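Local coordinates for uncharacterized protein (Bombyx mori, PDB 5AZ1), which probably catalyses NADPH-dependent reduction of carbonyl compounds, as an aldo-keto reductase built on a TIM barrel, at residues Met136-Ser141 with Tyr324-Val329; Thr169-Val174 with Pro192-Gln197. All coordinates share one frame; numbering follows the deposited sequence.

Contact 1: Met136-Ser141 with Tyr324-Val329; sequences MHWPMS and YPFDVV. With NDP (NADPH dihydro-nicotinamide-adenine-dinucleotide phosphate), chain J.
The Trp138 and Phe326 rings meet obliquely, their planes at 71° and the centroid of the indole six-membered ring 5.7 Å from that of the phenyl. Phe326 CE2 lies at the indole edge, and the closest approach is Trp138 CZ3 to Phe326 CZ at 3.6 Å. Pro325 CG touches both rings: it sits over one face of the phenyl, offset toward the rim, and at the indole edge, 4.0 Å from Trp138 CZ3. Trp138 CG stands anti to its own carbonyl carbon (chi1 -70°); with chi2 82° turning the ring, this directs the benzo end to Pro325 and Phe326. Here a loop following strand 133-136 of the TIM barrel, which also borders the cofactor, meets the C-terminal loop: NDP O7N is near the plane of the His137 ring, at its edge, 3.5 Å from NE2. Trading Trp138 for an alanine would probably leave Phe326 CZ and Pro325 CG without their shared partner and open a gap between the loops. Met140, bent at chi2 and chi3, brings SD to 3.8 Å from Pro325 CD, while its CG lies 3.6 Å from Tyr324 N. Trp318 meets the Trp138 ring edge-to-face, and Arg311 makes a cation-pi contact with Phe326.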
loop_
_atom_site.group_PDB
_atom_site.type_symbol
_atom_site.label_atom_id
_atom_site.label_comp_id
_atom_site.label_asym_id
_atom_site.label_seq_id
_atom_site.Cartn_x
_atom_site.Cartn_y
_atom_site.Cartn_z
ATOM N N MET A 136 3.833 2.125 9.902
ATOM C CA MET A 136 5.035 1.372 10.152
ATOM C C MET A 136 5.285 0.464 8.968
ATOM O O MET A 136 4.575 -0.531 8.751
ATOM C CB MET A 136 4.929 0.600 11.439
ATOM C CG MET A 136 6.310 0.077 11.892
ATOM S SD MET A 136 6.259 -1.018 13.341
ATOM C CE MET A 136 5.122 -0.317 14.528
ATOM N N HIS A 137 6.270 0.847 8.152
ATOM C CA HIS A 137 6.477 0.248 6.827
ATOM C C HIS A 137 6.714 -1.259 6.920
ATOM O O HIS A 137 6.133 -2.020 6.151
ATOM C CB HIS A 137 7.623 0.944 6.081
ATOM C CG HIS A 137 7.502 0.890 4.594
ATOM N ND1 HIS A 137 7.852 1.949 3.782
ATOM C CD2 HIS A 137 7.037 -0.079 3.766
ATOM C CE1 HIS A 137 7.572 1.648 2.519
ATOM N NE2 HIS A 137 7.099 0.414 2.480
ATOM N N TRP A 138 7.535 -1.675 7.880
ATOM C CA TRP A 138 7.742 -3.100 8.167
ATOM C C TRP A 138 7.904 -3.250 9.629
ATOM O O TRP A 138 8.266 -2.279 10.292
ATOM C CB TRP A 138 9.006 -3.630 7.484
ATOM C CG TRP A 138 8.898 -3.715 6.017
ATOM C CD1 TRP A 138 9.077 -2.722 5.151
ATOM C CD2 TRP A 138 8.551 -4.865 5.243
ATOM N NE1 TRP A 138 8.911 -3.175 3.847
ATOM C CE2 TRP A 138 8.561 -4.489 3.892
ATOM C CE3 TRP A 138 8.289 -6.204 5.561
ATOM C CZ2 TRP A 138 8.283 -5.398 2.838
ATOM C CZ3 TRP A 138 8.004 -7.109 4.511
ATOM C CH2 TRP A 138 7.974 -6.679 3.182
ATOM N N PRO A 139 7.660 -4.478 10.165
ATOM C CA PRO A 139 7.771 -4.687 11.597
ATOM C C PRO A 139 9.240 -4.855 12.112
ATOM O O PRO A 139 9.499 -4.792 13.336
ATOM C CB PRO A 139 6.916 -5.959 11.832
ATOM C CG PRO A 139 6.821 -6.637 10.534
ATOM C CD PRO A 139 7.034 -5.623 9.475
ATOM N N MET A 140 10.183 -5.048 11.210
ATOM C CA MET A 140 11.601 -5.200 11.591
ATOM C C MET A 140 12.221 -3.842 11.916
ATOM O O MET A 140 11.874 -2.822 11.314
ATOM C CB MET A 140 12.423 -5.876 10.494
ATOM C CG MET A 140 11.854 -7.173 9.989
ATOM S SD MET A 140 10.693 -7.004 8.621
ATOM C CE MET A 140 11.609 -6.335 7.235
ATOM N N SER A 141 13.118 -3.869 12.899
ATOM C CA SER A 141 13.954 -2.759 13.256
ATOM C C SER A 141 15.411 -3.058 12.825
ATOM O O SER A 141 16.096 -3.849 13.464
ATOM C CB SER A 141 13.897 -2.591 14.749
ATOM O OG SER A 141 14.502 -3.677 15.437
ATOM N N TYR A 324 10.620 -10.435 11.042
ATOM C CA TYR A 324 10.338 -10.761 9.671
ATOM C C TYR A 324 8.995 -11.495 9.650
ATOM O O TYR A 324 8.768 -12.419 10.477
ATOM C CB TYR A 324 11.384 -11.650 9.105
ATOM C CG TYR A 324 11.125 -12.065 7.652
ATOM C CD1 TYR A 324 11.379 -11.210 6.619
ATOM C CD2 TYR A 324 10.643 -13.336 7.337
ATOM C CE1 TYR A 324 11.169 -11.564 5.295
ATOM C CE2 TYR A 324 10.438 -13.729 6.004
ATOM C CZ TYR A 324 10.716 -12.861 4.976
ATOM O OH TYR A 324 10.508 -13.239 3.631
ATOM N N PRO A 325 8.060 -11.013 8.794
ATOM C CA PRO A 325 6.662 -11.405 8.993
ATOM C C PRO A 325 6.279 -12.670 8.280
ATOM O O PRO A 325 5.343 -13.305 8.691
ATOM C CB PRO A 325 5.873 -10.213 8.395
ATOM C CG PRO A 325 6.796 -9.685 7.326
ATOM C CD PRO A 325 8.177 -9.807 7.927
ATOM N N PHE A 326 6.965 -12.983 7.204
ATOM C CA PHE A 326 6.615 -14.123 6.347
ATOM C C PHE A 326 7.340 -15.430 6.763
ATOM O O PHE A 326 8.288 -15.409 7.558
ATOM C CB PHE A 326 6.930 -13.813 4.872
ATOM C CG PHE A 326 6.536 -12.414 4.410
ATOM C CD1 PHE A 326 5.324 -11.794 4.844
ATOM C CD2 PHE A 326 7.370 -11.701 3.532
ATOM C CE1 PHE A 326 4.969 -10.516 4.407
ATOM C CE2 PHE A 326 7.015 -10.435 3.103
ATOM C CZ PHE A 326 5.802 -9.842 3.540
ATOM N N ASP A 327 6.867 -16.551 6.218
ATOM C CA ASP A 327 7.463 -17.872 6.439
ATOM C C ASP A 327 8.845 -17.914 5.890
ATOM O O ASP A 327 9.051 -17.488 4.774
ATOM C CB ASP A 327 6.641 -18.979 5.730
ATOM C CG ASP A 327 5.344 -19.258 6.448
ATOM O OD1 ASP A 327 5.203 -18.924 7.663
ATOM O OD2 ASP A 327 4.445 -19.802 5.788
ATOM N N VAL A 328 9.756 -18.491 6.659
ATOM C CA VAL A 328 11.173 -18.493 6.329
ATOM C C VAL A 328 11.469 -19.741 5.487
ATOM O O VAL A 328 10.979 -20.821 5.792
ATOM C CB VAL A 328 11.986 -18.453 7.648
ATOM C CG1 VAL A 328 13.498 -18.458 7.418
ATOM C CG2 VAL A 328 11.583 -17.222 8.476
ATOM N N VAL A 329 12.182 -19.563 4.386
ATOM C CA VAL A 329 12.645 -20.646 3.564
ATOM C C VAL A 329 14.042 -20.975 4.070
ATOM O O VAL A 329 14.933 -20.149 3.956
ATOM C CB VAL A 329 12.700 -20.232 2.081
ATOM C CG1 VAL A 329 13.216 -21.377 1.229
ATOM C CG2 VAL A 329 11.332 -19.752 1.565
HETATM P PA NDP J . 1.071 -3.239 -8.946
HETATM O O1A NDP J . 0.414 -4.595 -8.674
HETATM O O2A NDP J . 0.337 -1.957 -8.752
HETATM O O5B NDP J . 1.436 -3.295 -10.543
HETATM C C5B NDP J . 2.314 -2.365 -11.155
HETATM C C4B NDP J . 2.421 -2.665 -12.647
HETATM O O4B NDP J . 1.127 -2.841 -13.246
HETATM C C3B NDP J . 3.135 -1.530 -13.411
HETATM O O3B NDP J . 4.284 -2.055 -14.062
HETATM C C2B NDP J . 2.070 -0.968 -14.358
HETATM O O2B NDP J . 2.557 -0.490 -15.616
HETATM C C1B NDP J . 1.084 -2.115 -14.487
HETATM N N9A NDP J . -0.313 -1.714 -14.612
HETATM C C8A NDP J . -0.997 -0.897 -13.780
HETATM N N7A NDP J . -2.281 -0.783 -14.164
HETATM C C5A NDP J . -2.426 -1.582 -15.238
HETATM C C6A NDP J . -3.543 -1.913 -16.121
HETATM N N6A NDP J . -4.752 -1.336 -15.850
HETATM N N1A NDP J . -3.277 -2.777 -17.161
HETATM C C2A NDP J . -2.051 -3.319 -17.386
HETATM N N3A NDP J . -0.984 -3.064 -16.603
HETATM C C4A NDP J . -1.128 -2.212 -15.538
HETATM O O3 NDP J . 2.530 -3.270 -8.285
HETATM P PN NDP J . 3.092 -2.327 -7.123
HETATM O O1N NDP J . 3.738 -3.261 -6.147
HETATM O O2N NDP J . 3.894 -1.178 -7.723
HETATM O O5D NDP J . 1.715 -1.635 -6.575
HETATM C C5D NDP J . 1.598 -1.232 -5.272
HETATM C C4D NDP J . 1.902 0.175 -4.796
HETATM O O4D NDP J . 1.711 -0.105 -3.385
HETATM C C3D NDP J . 3.272 0.856 -4.821
HETATM O O3D NDP J . 3.311 1.898 -5.768
HETATM C C2D NDP J . 3.360 1.442 -3.415
HETATM O O2D NDP J . 2.547 2.637 -3.351
HETATM C C1D NDP J . 2.792 0.298 -2.560
HETATM N N1N NDP J . 3.709 -0.852 -2.108
HETATM C C2N NDP J . 3.864 -1.009 -0.759
HETATM C C3N NDP J . 4.688 -1.981 -0.162
HETATM C C7N NDP J . 4.781 -2.081 1.349
HETATM O O7N NDP J . 5.723 -2.751 1.790
HETATM N N7N NDP J . 3.884 -1.447 2.178
HETATM C C4N NDP J . 5.524 -2.912 -1.039
HETATM C C5N NDP J . 5.272 -2.695 -2.477
HETATM C C6N NDP J . 4.398 -1.710 -2.932
HETATM P P2B NDP J . 2.912 1.069 -15.916
HETATM O O1X NDP J . 3.431 1.733 -14.625
HETATM O O2X NDP J . 4.090 0.903 -16.840
HETATM O O3X NDP J . 1.571 1.566 -16.384
#

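Contact 2: Thr169-Val174 with Pro192-Gln197; sequences TKAIGV and PPAVNQ. With NDP (NADPH dihydro-nicotinamide-adenine-dinucleotide phosphate), chain J.
Three backbone hydrogen bonds join Ile172 and Val174 to the 192-197 segment. Ala194 N donates to Ile172 O at 2.8 Å, lying in the carbonyl plane. Val174 then bonds through both its polar backbone atoms: its N gives a hydrogen to Val195 O at 3.0 Å, and its O receives one from Gln197 N at 2.9 Å, each with an N-H...O angle of 169°. These two bonds bracket Asn196, the bridge partner of Val174, which is the pattern of a parallel pair. The axes of the short strands 172-174 and 195-197 are inclined to each other by 37°, and Asn196 CA adds a CA-H...O contact to Val174 O.

Beyond the backbone, Gln197 reaches the cofactor. With CG anti to the backbone N (chi1 -176°) and the chain extended beyond it, OE1 accepts a hydrogen bond from NDP N7N at 3.1 Å, while NE2 is hydrogen-bonded to Asp70 OD1. Both ends of the amide are thus held, which should fix its rotation. The Asn196 amide nitrogen is hydrogen-bonded to Phe177 O, and Val174 CG2 packs 3.6 Å from Asn196 OD1 on the sheet face they share.

Packing continues away from the cofactor. Pro193 CB lies 4.1 Å from Gly173 CA, where a side chain would come tight against Val195 CG2, and Ala171 CB meets Ala194 CB at 4.2 Å. Trp157 of helix 153-165 touches Ile172, Val174 and Pro193, whereas helix 179-188 presents Met182 to both Val174 and Asn196.

The segments belong to a beta-alpha-beta unit of the TIM barrel, strand 172-175, helix 179-188 and strand 195-199. Its chemistry implies a division of labour: main-chain bonds set the strand register, leaving the Gln197 carboxamide to receive the nicotinamide amide N-H at the C-terminal end of the segment.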
loop_
_atom_site.group_PDB
_atom_site.type_symbol
_atom_site.label_atom_id
_atom_site.label_comp_id
_atom_site.label_asym_id
_atom_site.label_seq_id
_atom_site.Cartn_x
_atom_site.Cartn_y
_atom_site.Cartn_z
ATOM N N THR A 169 -0.487 13.419 12.054
ATOM C CA THR A 169 -1.224 12.491 11.222
ATOM C C THR A 169 -2.626 12.403 11.800
ATOM O O THR A 169 -2.814 12.683 12.988
ATOM C CB THR A 169 -0.568 11.120 11.175
ATOM O OG1 THR A 169 -1.249 10.301 10.222
ATOM C CG2 THR A 169 -0.560 10.475 12.525
ATOM N N LYS A 170 -3.587 12.126 10.945
ATOM C CA LYS A 170 -4.993 11.900 11.352
ATOM C C LYS A 170 -5.227 10.402 11.645
ATOM O O LYS A 170 -6.229 10.067 12.185
ATOM C CB LYS A 170 -5.940 12.261 10.242
ATOM C CG LYS A 170 -5.897 13.736 9.806
ATOM C CD LYS A 170 -6.422 14.607 10.916
ATOM C CE LYS A 170 -7.175 15.874 10.452
ATOM N NZ LYS A 170 -7.982 16.477 11.587
ATOM N N ALA A 171 -4.258 9.537 11.325
ATOM C CA ALA A 171 -4.393 8.122 11.564
ATOM C C ALA A 171 -3.057 7.419 11.545
ATOM O O ALA A 171 -2.140 7.813 10.817
ATOM C CB ALA A 171 -5.347 7.434 10.543
ATOM N N ILE A 172 -2.999 6.317 12.305
ATOM C CA ILE A 172 -1.774 5.463 12.376
ATOM C C ILE A 172 -2.166 4.068 12.025
ATOM O O ILE A 172 -3.305 3.600 12.381
ATOM C CB ILE A 172 -1.085 5.540 13.763
ATOM C CG1 ILE A 172 -2.083 5.276 14.896
ATOM C CG2 ILE A 172 -0.468 6.939 14.004
ATOM C CD1 ILE A 172 -1.459 5.196 16.255
ATOM N N GLY A 173 -1.232 3.379 11.349
ATOM C CA GLY A 173 -1.416 2.050 10.856
ATOM C C GLY A 173 -0.114 1.321 10.719
ATOM O O GLY A 173 0.953 1.900 11.021
ATOM N N VAL A 174 -0.177 0.094 10.153
ATOM C CA VAL A 174 0.991 -0.770 9.994
ATOM C C VAL A 174 0.958 -1.349 8.601
ATOM O O VAL A 174 -0.005 -1.201 7.861
ATOM C CB VAL A 174 1.078 -1.885 11.086
ATOM C CG1 VAL A 174 1.140 -1.266 12.496
ATOM C CG2 VAL A 174 -0.138 -2.857 11.001
ATOM N N PRO A 192 -5.636 1.599 18.362
ATOM C CA PRO A 192 -5.391 0.540 17.422
ATOM C C PRO A 192 -4.958 1.066 16.050
ATOM O O PRO A 192 -5.376 2.142 15.666
ATOM C CB PRO A 192 -6.772 -0.153 17.272
ATOM C CG PRO A 192 -7.734 0.936 17.575
ATOM C CD PRO A 192 -7.071 1.918 18.483
ATOM N N PRO A 193 -4.235 0.251 15.299
ATOM C CA PRO A 193 -3.988 0.574 13.936
ATOM C C PRO A 193 -5.279 0.706 13.138
ATOM O O PRO A 193 -6.226 -0.023 13.366
ATOM C CB PRO A 193 -3.125 -0.575 13.451
ATOM C CG PRO A 193 -3.615 -1.758 14.277
ATOM C CD PRO A 193 -3.835 -1.129 15.623
ATOM N N ALA A 194 -5.290 1.667 12.213
ATOM C CA ALA A 194 -6.391 1.912 11.340
ATOM C C ALA A 194 -6.357 0.967 10.167
ATOM O O ALA A 194 -7.395 0.622 9.680
ATOM C CB ALA A 194 -6.349 3.361 10.854
ATOM N N VAL A 195 -5.158 0.635 9.666
ATOM C CA VAL A 195 -5.027 -0.219 8.539
ATOM C C VAL A 195 -3.861 -1.164 8.752
ATOM O O VAL A 195 -2.967 -0.913 9.539
ATOM C CB VAL A 195 -4.821 0.535 7.162
ATOM C CG1 VAL A 195 -5.691 1.766 6.957
ATOM C CG2 VAL A 195 -3.406 0.916 6.950
ATOM N N ASN A 196 -3.889 -2.246 7.986
ATOM C CA ASN A 196 -2.764 -3.118 7.784
ATOM C C ASN A 196 -2.636 -3.171 6.300
ATOM O O ASN A 196 -3.531 -3.729 5.617
ATOM C CB ASN A 196 -2.997 -4.541 8.314
ATOM C CG ASN A 196 -1.736 -5.418 8.261
ATOM O OD1 ASN A 196 -0.617 -4.940 8.097
ATOM N ND2 ASN A 196 -1.930 -6.722 8.419
ATOM N N GLN A 197 -1.542 -2.582 5.796
ATOM C CA GLN A 197 -1.228 -2.607 4.384
ATOM C C GLN A 197 -0.336 -3.785 4.068
ATOM O O GLN A 197 0.781 -3.878 4.578
ATOM C CB GLN A 197 -0.620 -1.268 3.884
ATOM C CG GLN A 197 -0.369 -1.251 2.397
ATOM C CD GLN A 197 0.278 0.061 1.866
ATOM O OE1 GLN A 197 1.314 -0.001 1.297
ATOM N NE2 GLN A 197 -0.387 1.204 1.997
HETATM P PA NDP J . 1.071 -3.239 -8.946
HETATM O O1A NDP J . 0.414 -4.595 -8.674
HETATM O O2A NDP J . 0.337 -1.957 -8.752
HETATM O O5B NDP J . 1.436 -3.295 -10.543
HETATM C C5B NDP J . 2.314 -2.365 -11.155
HETATM C C4B NDP J . 2.421 -2.665 -12.647
HETATM O O4B NDP J . 1.127 -2.841 -13.246
HETATM C C3B NDP J . 3.135 -1.530 -13.411
HETATM O O3B NDP J . 4.284 -2.055 -14.062
HETATM C C2B NDP J . 2.070 -0.968 -14.358
HETATM O O2B NDP J . 2.557 -0.490 -15.616
HETATM C C1B NDP J . 1.084 -2.115 -14.487
HETATM N N9A NDP J . -0.313 -1.714 -14.612
HETATM C C8A NDP J . -0.997 -0.897 -13.780
HETATM N N7A NDP J . -2.281 -0.783 -14.164
HETATM C C5A NDP J . -2.426 -1.582 -15.238
HETATM C C6A NDP J . -3.543 -1.913 -16.121
HETATM N N6A NDP J . -4.752 -1.336 -15.850
HETATM N N1A NDP J . -3.277 -2.777 -17.161
HETATM C C2A NDP J . -2.051 -3.319 -17.386
HETATM N N3A NDP J . -0.984 -3.064 -16.603
HETATM C C4A NDP J . -1.128 -2.212 -15.538
HETATM O O3 NDP J . 2.530 -3.270 -8.285
HETATM P PN NDP J . 3.092 -2.327 -7.123
HETATM O O1N NDP J . 3.738 -3.261 -6.147
HETATM O O2N NDP J . 3.894 -1.178 -7.723
HETATM O O5D NDP J . 1.715 -1.635 -6.575
HETATM C C5D NDP J . 1.598 -1.232 -5.272
HETATM C C4D NDP J . 1.902 0.175 -4.796
HETATM O O4D NDP J . 1.711 -0.105 -3.385
HETATM C C3D NDP J . 3.272 0.856 -4.821
HETATM O O3D NDP J . 3.311 1.898 -5.768
HETATM C C2D NDP J . 3.360 1.442 -3.415
HETATM O O2D NDP J . 2.547 2.637 -3.351
HETATM C C1D NDP J . 2.792 0.298 -2.560
HETATM N N1N NDP J . 3.709 -0.852 -2.108
HETATM C C2N NDP J . 3.864 -1.009 -0.759
HETATM C C3N NDP J . 4.688 -1.981 -0.162
HETATM C C7N NDP J . 4.781 -2.081 1.349
HETATM O O7N NDP J . 5.723 -2.751 1.790
HETATM N N7N NDP J . 3.884 -1.447 2.178
HETATM C C4N NDP J . 5.524 -2.912 -1.039
HETATM C C5N NDP J . 5.272 -2.695 -2.477
HETATM C C6N NDP J . 4.398 -1.710 -2.932
HETATM P P2B NDP J . 2.912 1.069 -15.916
HETATM O O1X NDP J . 3.431 1.733 -14.625
HETATM O O2X NDP J . 4.090 0.903 -16.840
HETATM O O3X NDP J . 1.571 1.566 -16.384
#

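Overall arrangement
Contacts 1 and 2 have centres about 17 Å apart, yet they meet directly: Met136 N of contact 1 lies 3.1 Å from Gly173 O of contact 2, a probable hydrogen bond between neighbouring parallel strands of the barrel. Both also reach the carboxamide of the same NDP by different atoms, with O7N close to His137 and Trp138 and N7N hydrogen-bonded to Gln197. Contact 2 lies in the barrel wall, joining adjacent strands, whereas contact 1 links the C-terminal loop to the cofactor's surroundings through Trp138. In sequence, 169-174 and 192-197 both fall between the two segments of contact 1. Asp70, which is hydrogen-bonded to Gln197, is also hydrogen-bonded to NDP.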